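Local coordinates for hypothetical protein PH0435 (Pyrococcus horikoshii, PDB 2YV4), which is probably a threonylcarbamoyl-AMP synthase of the Sua5 family, acting in tRNA modification, and is represented here by its C-terminal domain, at residues A[16-28]-A[35-47]. Residues are numbered along the deposited sequence; the frame is centred on the assembly and turned at random.
Sequences VKGKITELVKELK and GVIGSESYNADEF
Lys17 is extended through chi2 and chi3, then bent at chi4 (-63°), which turns NZ in among Tyr42 OH, Ser39 OG and Glu40 OE2; the Tyr42 ring reaches back to the helix with CG anti to the carbonyl carbon (chi1 -57°). In this parallel alpha/beta fold, helix 13-29 packs here on the loop joining strands 34-38 and 46-49. Lys17 NZ donates to Tyr42 OH (3.1 Å), to Ser39 OG (2.9 Å) and, as a salt bridge, to the anti lone pair of Glu40 OE2 (2.7 Å). The carboxylate of Glu79, on strand 75-81, is also hydrogen-bonded to the hydroxyls of Tyr42 and Ser39. An alanine in place of Lys17 would probably leave Glu40 without its cationic mate and the loop less firmly tied to the helix. Ile20 CB lies over one face of the Tyr42 ring, 4.1 Å from the centroid in a CH-pi contact, and Glu40 CG lies against the opposite face, toward the rim. Further along the helix, toward Lys28, Val24 CG2 meets Val36 CG2 at 4.0 Å, carrying the apolar layer to the sheet. In the type I' turn Ser41-Ala44, a water bridges the carbonyls of Tyr42 and Thr21. Extended Lys28 sends NZ nearly straight onto Asn43 O, 2.6 Å away, with a C=O...N angle of 176°.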
ATOM      1  N   VAL A  16      -2.065  -7.078   9.408  1.00 13.58           N
ATOM      2  CA  VAL A  16      -2.049  -6.163   8.280  1.00 14.03           C
ATOM      3  C   VAL A  16      -3.033  -6.622   7.207  1.00 13.34           C
ATOM      4  O   VAL A  16      -3.810  -5.825   6.687  1.00 13.10           O
ATOM      5  CB  VAL A  16      -0.634  -6.049   7.681  1.00 12.81           C
ATOM      6  CG1 VAL A  16      -0.689  -5.323   6.347  1.00 13.11           C
ATOM      7  CG2 VAL A  16       0.278  -5.296   8.651  1.00 11.63           C
ATOM      8  N   LYS A  17      -3.010  -7.910   6.881  1.00 14.29           N
ATOM      9  CA  LYS A  17      -3.916  -8.430   5.864  1.00 13.35           C
ATOM     10  C   LYS A  17      -5.374  -8.145   6.212  1.00 13.04           C
ATOM     11  O   LYS A  17      -6.160  -7.762   5.343  1.00 12.50           O
ATOM     12  CB  LYS A  17      -3.693  -9.931   5.670  1.00 13.96           C
ATOM     13  CG  LYS A  17      -2.378 -10.252   4.959  1.00 16.32           C
ATOM     14  CD  LYS A  17      -2.255 -11.729   4.615  1.00 17.47           C
ATOM     15  CE  LYS A  17      -0.964 -12.019   3.854  1.00 16.68           C
ATOM     16  NZ  LYS A  17      -0.908 -11.331   2.529  1.00 20.07           N
ATOM     17  N   GLY A  18      -5.733  -8.321   7.481  1.00 11.71           N
ATOM     18  CA  GLY A  18      -7.098  -8.056   7.899  1.00 13.81           C
ATOM     19  C   GLY A  18      -7.444  -6.573   7.854  1.00 14.85           C
ATOM     20  O   GLY A  18      -8.545  -6.186   7.451  1.00 14.60           O
ATOM     21  N   LYS A  19      -6.498  -5.733   8.262  1.00 12.65           N
ATOM     22  CA  LYS A  19      -6.720  -4.292   8.263  1.00 11.65           C
ATOM     23  C   LYS A  19      -6.873  -3.759   6.838  1.00 12.34           C
ATOM     24  O   LYS A  19      -7.785  -2.976   6.556  1.00 11.35           O
ATOM     25  CB  LYS A  19      -5.565  -3.589   8.984  1.00 11.90           C
ATOM     26  CG  LYS A  19      -5.644  -2.058   8.986  1.00 16.03           C
ATOM     27  CD  LYS A  19      -6.904  -1.527   9.669  1.00 19.76           C
ATOM     28  CE  LYS A  19      -6.949  -1.877  11.149  1.00 20.75           C
ATOM     29  NZ  LYS A  19      -8.126  -1.245  11.815  1.00 22.94           N
ATOM     30  N   ILE A  20      -5.993  -4.183   5.933  1.00 10.20           N
ATOM     31  CA  ILE A  20      -6.086  -3.725   4.549  1.00  9.25           C
ATOM     32  C   ILE A  20      -7.428  -4.130   3.933  1.00 11.41           C
ATOM     33  O   ILE A  20      -8.094  -3.318   3.288  1.00  8.98           O
ATOM     34  CB  ILE A  20      -4.932  -4.292   3.682  1.00  7.56           C
ATOM     35  CG1 ILE A  20      -3.605  -3.687   4.148  1.00  4.62           C
ATOM     36  CG2 ILE A  20      -5.170  -3.962   2.205  1.00  7.13           C
ATOM     37  CD1 ILE A  20      -2.392  -4.197   3.413  1.00  4.17           C
ATOM     38  N   THR A  21      -7.823  -5.383   4.138  1.00 11.64           N
ATOM     39  CA  THR A  21      -9.094  -5.873   3.608  1.00 13.30           C
ATOM     40  C   THR A  21     -10.219  -4.945   4.062  1.00 14.73           C
ATOM     41  O   THR A  21     -11.085  -4.561   3.271  1.00 13.12           O
ATOM     42  CB  THR A  21      -9.392  -7.291   4.115  1.00 15.26           C
ATOM     43  OG1 THR A  21      -8.297  -8.150   3.778  1.00 14.96           O
ATOM     44  CG2 THR A  21     -10.676  -7.832   3.483  1.00 13.84           C
ATOM     45  N   GLU A  22     -10.179  -4.582   5.343  1.00 14.08           N
ATOM     46  CA  GLU A  22     -11.169  -3.704   5.952  1.00 14.91           C
ATOM     47  C   GLU A  22     -11.176  -2.319   5.311  1.00 13.43           C
ATOM     48  O   GLU A  22     -12.232  -1.809   4.937  1.00 12.62           O
ATOM     49  CB  GLU A  22     -10.888  -3.569   7.455  1.00 19.32           C
ATOM     50  CG  GLU A  22     -11.848  -2.654   8.207  1.00 24.52           C
ATOM     51  CD  GLU A  22     -11.338  -2.286   9.596  1.00 29.95           C
ATOM     52  OE1 GLU A  22     -12.087  -1.640  10.360  1.00 32.75           O
ATOM     53  OE2 GLU A  22     -10.185  -2.635   9.924  1.00 33.04           O
ATOM     54  N   LEU A  23      -9.998  -1.713   5.186  1.00 11.43           N
ATOM     55  CA  LEU A  23      -9.873  -0.385   4.596  1.00 11.21           C
ATOM     56  C   LEU A  23     -10.353  -0.314   3.145  1.00 11.04           C
ATOM     57  O   LEU A  23     -11.015   0.648   2.753  1.00  9.25           O
ATOM     58  CB  LEU A  23      -8.421   0.106   4.677  1.00 13.18           C
ATOM     59  CG  LEU A  23      -7.924   0.593   6.041  1.00 18.06           C
ATOM     60  CD1 LEU A  23      -6.434   0.899   5.964  1.00 20.01           C
ATOM     61  CD2 LEU A  23      -8.704   1.837   6.463  1.00 20.23           C
ATOM     62  N   VAL A  24     -10.001  -1.316   2.346  1.00 10.72           N
ATOM     63  CA  VAL A  24     -10.421  -1.345   0.954  1.00  9.64           C
ATOM     64  C   VAL A  24     -11.950  -1.262   0.873  1.00 12.69           C
ATOM     65  O   VAL A  24     -12.498  -0.424   0.153  1.00 12.99           O
ATOM     66  CB  VAL A  24      -9.915  -2.624   0.254  1.00  9.71           C
ATOM     67  CG1 VAL A  24     -10.635  -2.826  -1.077  1.00  6.60           C
ATOM     68  CG2 VAL A  24      -8.405  -2.513   0.018  1.00  5.71           C
ATOM     69  N   LYS A  25     -12.636  -2.114   1.624  1.00 12.12           N
ATOM     70  CA  LYS A  25     -14.093  -2.101   1.623  1.00 15.05           C
ATOM     71  C   LYS A  25     -14.601  -0.726   2.037  1.00 14.90           C
ATOM     72  O   LYS A  25     -15.504  -0.178   1.408  1.00 14.96           O
ATOM     73  CB  LYS A  25     -14.641  -3.163   2.579  1.00 16.02           C
ATOM     74  CG  LYS A  25     -14.459  -4.582   2.094  1.00 16.56           C
ATOM     75  CD  LYS A  25     -14.835  -5.569   3.184  1.00 18.92           C
ATOM     76  CE  LYS A  25     -14.570  -7.000   2.756  1.00 18.59           C
ATOM     77  NZ  LYS A  25     -14.851  -7.947   3.869  1.00 19.43           N
ATOM     78  N   GLU A  26     -14.014  -0.169   3.093  1.00 12.95           N
ATOM     79  CA  GLU A  26     -14.414   1.145   3.576  1.00 15.20           C
ATOM     80  C   GLU A  26     -14.239   2.217   2.509  1.00 15.46           C
ATOM     81  O   GLU A  26     -15.143   3.016   2.265  1.00 14.57           O
ATOM     82  CB  GLU A  26     -13.604   1.522   4.816  1.00 16.83           C
ATOM     83  CG  GLU A  26     -14.111   0.899   6.110  1.00 22.01           C
ATOM     84  CD  GLU A  26     -13.123   1.057   7.256  1.00 25.20           C
ATOM     85  OE1 GLU A  26     -12.371   2.056   7.260  1.00 27.57           O
ATOM     86  OE2 GLU A  26     -13.099   0.188   8.155  1.00 27.68           O
ATOM     87  N   LEU A  27     -13.075   2.234   1.871  1.00 13.27           N
ATOM     88  CA  LEU A  27     -12.810   3.220   0.837  1.00 13.95           C
ATOM     89  C   LEU A  27     -13.765   3.046  -0.346  1.00 14.63           C
ATOM     90  O   LEU A  27     -14.296   4.025  -0.869  1.00 13.65           O
ATOM     91  CB  LEU A  27     -11.350   3.116   0.387  1.00 14.62           C
ATOM     92  CG  LEU A  27     -10.358   3.446   1.512  1.00 15.26           C
ATOM     93  CD1 LEU A  27      -8.926   3.214   1.056  1.00 14.93           C
ATOM     94  CD2 LEU A  27     -10.557   4.895   1.947  1.00 16.10           C
ATOM     95  N   LYS A  28     -13.994   1.802  -0.758  1.00 14.90           N
ATOM     96  CA  LYS A  28     -14.895   1.543  -1.877  1.00 17.97           C
ATOM     97  C   LYS A  28     -16.300   2.053  -1.572  1.00 19.36           C
ATOM     98  O   LYS A  28     -16.909   2.741  -2.389  1.00 20.86           O
ATOM     99  CB  LYS A  28     -14.968   0.049  -2.193  1.00 18.13           C
ATOM    100  CG  LYS A  28     -13.828  -0.491  -3.041  1.00 18.25           C
ATOM    101  CD  LYS A  28     -14.117  -1.933  -3.413  1.00 19.01           C
ATOM    102  CE  LYS A  28     -13.056  -2.533  -4.311  1.00 21.28           C
ATOM    103  NZ  LYS A  28     -13.374  -3.961  -4.614  1.00 19.79           N
ATOM    104  N   GLY A  35      -6.165   1.469  -4.593  1.00  6.96           N
ATOM    105  CA  GLY A  35      -5.122   0.594  -5.091  1.00  6.86           C
ATOM    106  C   GLY A  35      -4.292   0.070  -3.937  1.00  7.85           C
ATOM    107  O   GLY A  35      -4.131   0.734  -2.914  1.00  8.45           O
ATOM    108  N   VAL A  36      -3.785  -1.143  -4.087  1.00  6.88           N
ATOM    109  CA  VAL A  36      -2.959  -1.731  -3.057  1.00  5.79           C
ATOM    110  C   VAL A  36      -1.605  -2.102  -3.633  1.00  5.41           C
ATOM    111  O   VAL A  36      -1.514  -2.687  -4.713  1.00  4.10           O
ATOM    112  CB  VAL A  36      -3.597  -3.008  -2.471  1.00  6.05           C
ATOM    113  CG1 VAL A  36      -2.542  -3.814  -1.692  1.00  6.20           C
ATOM    114  CG2 VAL A  36      -4.761  -2.636  -1.560  1.00  4.33           C
ATOM    115  N   ILE A  37      -0.557  -1.721  -2.921  1.00  4.23           N
ATOM    116  CA  ILE A  37       0.794  -2.088  -3.308  1.00  4.87           C
ATOM    117  C   ILE A  37       1.166  -3.008  -2.151  1.00  5.80           C
ATOM    118  O   ILE A  37       1.423  -2.544  -1.039  1.00  5.13           O
ATOM    119  CB  ILE A  37       1.754  -0.882  -3.331  1.00  6.25           C
ATOM    120  CG1 ILE A  37       1.258   0.169  -4.327  1.00  7.90           C
ATOM    121  CG2 ILE A  37       3.150  -1.346  -3.732  1.00  7.49           C
ATOM    122  CD1 ILE A  37       2.147   1.407  -4.392  1.00  9.06           C
ATOM    123  N   GLY A  38       1.152  -4.316  -2.402  1.00  5.73           N
ATOM    124  CA  GLY A  38       1.465  -5.260  -1.345  1.00  6.37           C
ATOM    125  C   GLY A  38       1.710  -6.668  -1.846  1.00  7.75           C
ATOM    126  O   GLY A  38       2.192  -6.858  -2.963  1.00  9.16           O
ATOM    127  N   SER A  39       1.375  -7.656  -1.020  1.00  9.44           N
ATOM    128  CA  SER A  39       1.575  -9.061  -1.369  1.00 10.84           C
ATOM    129  C   SER A  39       0.367  -9.654  -2.101  1.00 13.03           C
ATOM    130  O   SER A  39       0.473 -10.709  -2.732  1.00 10.55           O
ATOM    131  CB  SER A  39       1.874  -9.874  -0.106  1.00 11.64           C
ATOM    132  OG  SER A  39       0.824  -9.752   0.837  1.00 13.59           O
ATOM    133  N   GLU A  40      -0.776  -8.977  -1.997  1.00 12.21           N
ATOM    134  CA  GLU A  40      -2.010  -9.392  -2.668  1.00 13.05           C
ATOM    135  C   GLU A  40      -2.961  -8.198  -2.779  1.00 12.29           C
ATOM    136  O   GLU A  40      -2.756  -7.177  -2.130  1.00 11.18           O
ATOM    137  CB  GLU A  40      -2.683 -10.554  -1.931  1.00 16.28           C
ATOM    138  CG  GLU A  40      -3.021 -10.288  -0.482  1.00 17.73           C
ATOM    139  CD  GLU A  40      -3.669 -11.489   0.175  1.00 21.69           C
ATOM    140  OE1 GLU A  40      -4.761 -11.891  -0.275  1.00 23.43           O
ATOM    141  OE2 GLU A  40      -3.086 -12.037   1.135  1.00 22.04           O
ATOM    142  N   SER A  41      -4.004  -8.334  -3.591  1.00 11.45           N
ATOM    143  CA  SER A  41      -4.942  -7.241  -3.829  1.00  9.93           C
ATOM    144  C   SER A  41      -5.933  -6.900  -2.734  1.00 10.65           C
ATOM    145  O   SER A  41      -6.290  -5.734  -2.577  1.00 10.40           O
ATOM    146  CB  SER A  41      -5.739  -7.508  -5.102  1.00 10.78           C
ATOM    147  OG  SER A  41      -6.766  -8.452  -4.847  1.00  9.39           O
ATOM    148  N   TYR A  42      -6.393  -7.903  -1.993  1.00 11.50           N
ATOM    149  CA  TYR A  42      -7.386  -7.668  -0.948  1.00 11.66           C
ATOM    150  C   TYR A  42      -8.612  -7.089  -1.647  1.00 13.50           C
ATOM    151  O   TYR A  42      -9.406  -6.354  -1.055  1.00 12.84           O
ATOM    152  CB  TYR A  42      -6.853  -6.683   0.089  1.00 12.75           C
ATOM    153  CG  TYR A  42      -5.556  -7.128   0.714  1.00 13.27           C
ATOM    154  CD1 TYR A  42      -5.517  -8.206   1.599  1.00 14.17           C
ATOM    155  CD2 TYR A  42      -4.358  -6.490   0.396  1.00 13.48           C
ATOM    156  CE1 TYR A  42      -4.305  -8.639   2.155  1.00 15.65           C
ATOM    157  CE2 TYR A  42      -3.151  -6.908   0.940  1.00 12.51           C
ATOM    158  CZ  TYR A  42      -3.129  -7.983   1.815  1.00 12.83           C
ATOM    159  OH  TYR A  42      -1.924  -8.406   2.325  1.00 12.83           O
ATOM    160  N   ASN A  43      -8.737  -7.428  -2.926  1.00 15.03           N
ATOM    161  CA  ASN A  43      -9.839  -6.982  -3.770  1.00 15.45           C
ATOM    162  C   ASN A  43      -9.924  -5.481  -4.025  1.00 14.25           C
ATOM    163  O   ASN A  43     -11.021  -4.938  -4.196  1.00 11.89           O
ATOM    164  CB  ASN A  43     -11.170  -7.468  -3.209  1.00 19.24           C
ATOM    165  CG  ASN A  43     -11.874  -8.401  -4.153  1.00 24.23           C
ATOM    166  OD1 ASN A  43     -12.178  -8.033  -5.289  1.00 26.22           O
ATOM    167  ND2 ASN A  43     -12.127  -9.625  -3.702  1.00 27.99           N
ATOM    168  N   ALA A  44      -8.779  -4.810  -4.044  1.00 10.58           N
ATOM    169  CA  ALA A  44      -8.775  -3.382  -4.322  1.00  9.81           C
ATOM    170  C   ALA A  44      -9.122  -3.235  -5.803  1.00  8.38           C
ATOM    171  O   ALA A  44      -9.275  -4.235  -6.505  1.00  7.12           O
ATOM    172  CB  ALA A  44      -7.406  -2.796  -4.043  1.00  9.93           C
ATOM    173  N   ASP A  45      -9.255  -1.999  -6.276  1.00  7.76           N
ATOM    174  CA  ASP A  45      -9.567  -1.754  -7.686  1.00  8.67           C
ATOM    175  C   ASP A  45      -8.313  -1.924  -8.540  1.00  8.83           C
ATOM    176  O   ASP A  45      -8.397  -2.196  -9.736  1.00  8.30           O
ATOM    177  CB  ASP A  45     -10.093  -0.332  -7.889  1.00  8.98           C
ATOM    178  CG  ASP A  45     -11.396  -0.086  -7.174  1.00 10.24           C
ATOM    179  OD1 ASP A  45     -12.366  -0.832  -7.432  1.00 14.28           O
ATOM    180  OD2 ASP A  45     -11.451   0.851  -6.357  1.00  8.40           O
ATOM    181  N   GLU A  46      -7.152  -1.754  -7.915  1.00  8.19           N
ATOM    182  CA  GLU A  46      -5.877  -1.863  -8.618  1.00  8.88           C
ATOM    183  C   GLU A  46      -4.849  -2.537  -7.725  1.00  8.77           C
ATOM    184  O   GLU A  46      -4.865  -2.364  -6.506  1.00  7.37           O
ATOM    185  CB  GLU A  46      -5.364  -0.471  -8.993  1.00 10.77           C
ATOM    186  CG  GLU A  46      -6.300   0.352  -9.879  1.00 10.39           C
ATOM    187  CD  GLU A  46      -6.252  -0.076 -11.331  1.00 12.45           C
ATOM    188  OE1 GLU A  46      -5.317  -0.816 -11.706  1.00 12.55           O
ATOM    189  OE2 GLU A  46      -7.141   0.339 -12.101  1.00 15.04           O
ATOM    190  N   PHE A  47      -3.943  -3.297  -8.328  1.00  7.23           N
ATOM    191  CA  PHE A  47      -2.920  -3.972  -7.545  1.00  8.92           C
ATOM    192  C   PHE A  47      -1.559  -3.960  -8.231  1.00  9.41           C
ATOM    193  O   PHE A  47      -1.465  -4.048  -9.455  1.00 10.25           O
ATOM    194  CB  PHE A  47      -3.335  -5.420  -7.251  1.00  7.47           C
ATOM    195  CG  PHE A  47      -2.246  -6.242  -6.607  1.00  9.95           C
ATOM    196  CD1 PHE A  47      -1.532  -7.178  -7.346  1.00 11.70           C
ATOM    197  CD2 PHE A  47      -1.892  -6.032  -5.277  1.00 10.87           C
ATOM    198  CE1 PHE A  47      -0.478  -7.890  -6.772  1.00 12.73           C
ATOM    199  CE2 PHE A  47      -0.841  -6.737  -4.696  1.00 10.73           C
ATOM    200  CZ  PHE A  47      -0.133  -7.666  -5.441  1.00 11.14           C
TER
HETATM  201  O   HOH W   1     -11.445  -5.797   0.640  1.00  8.65           O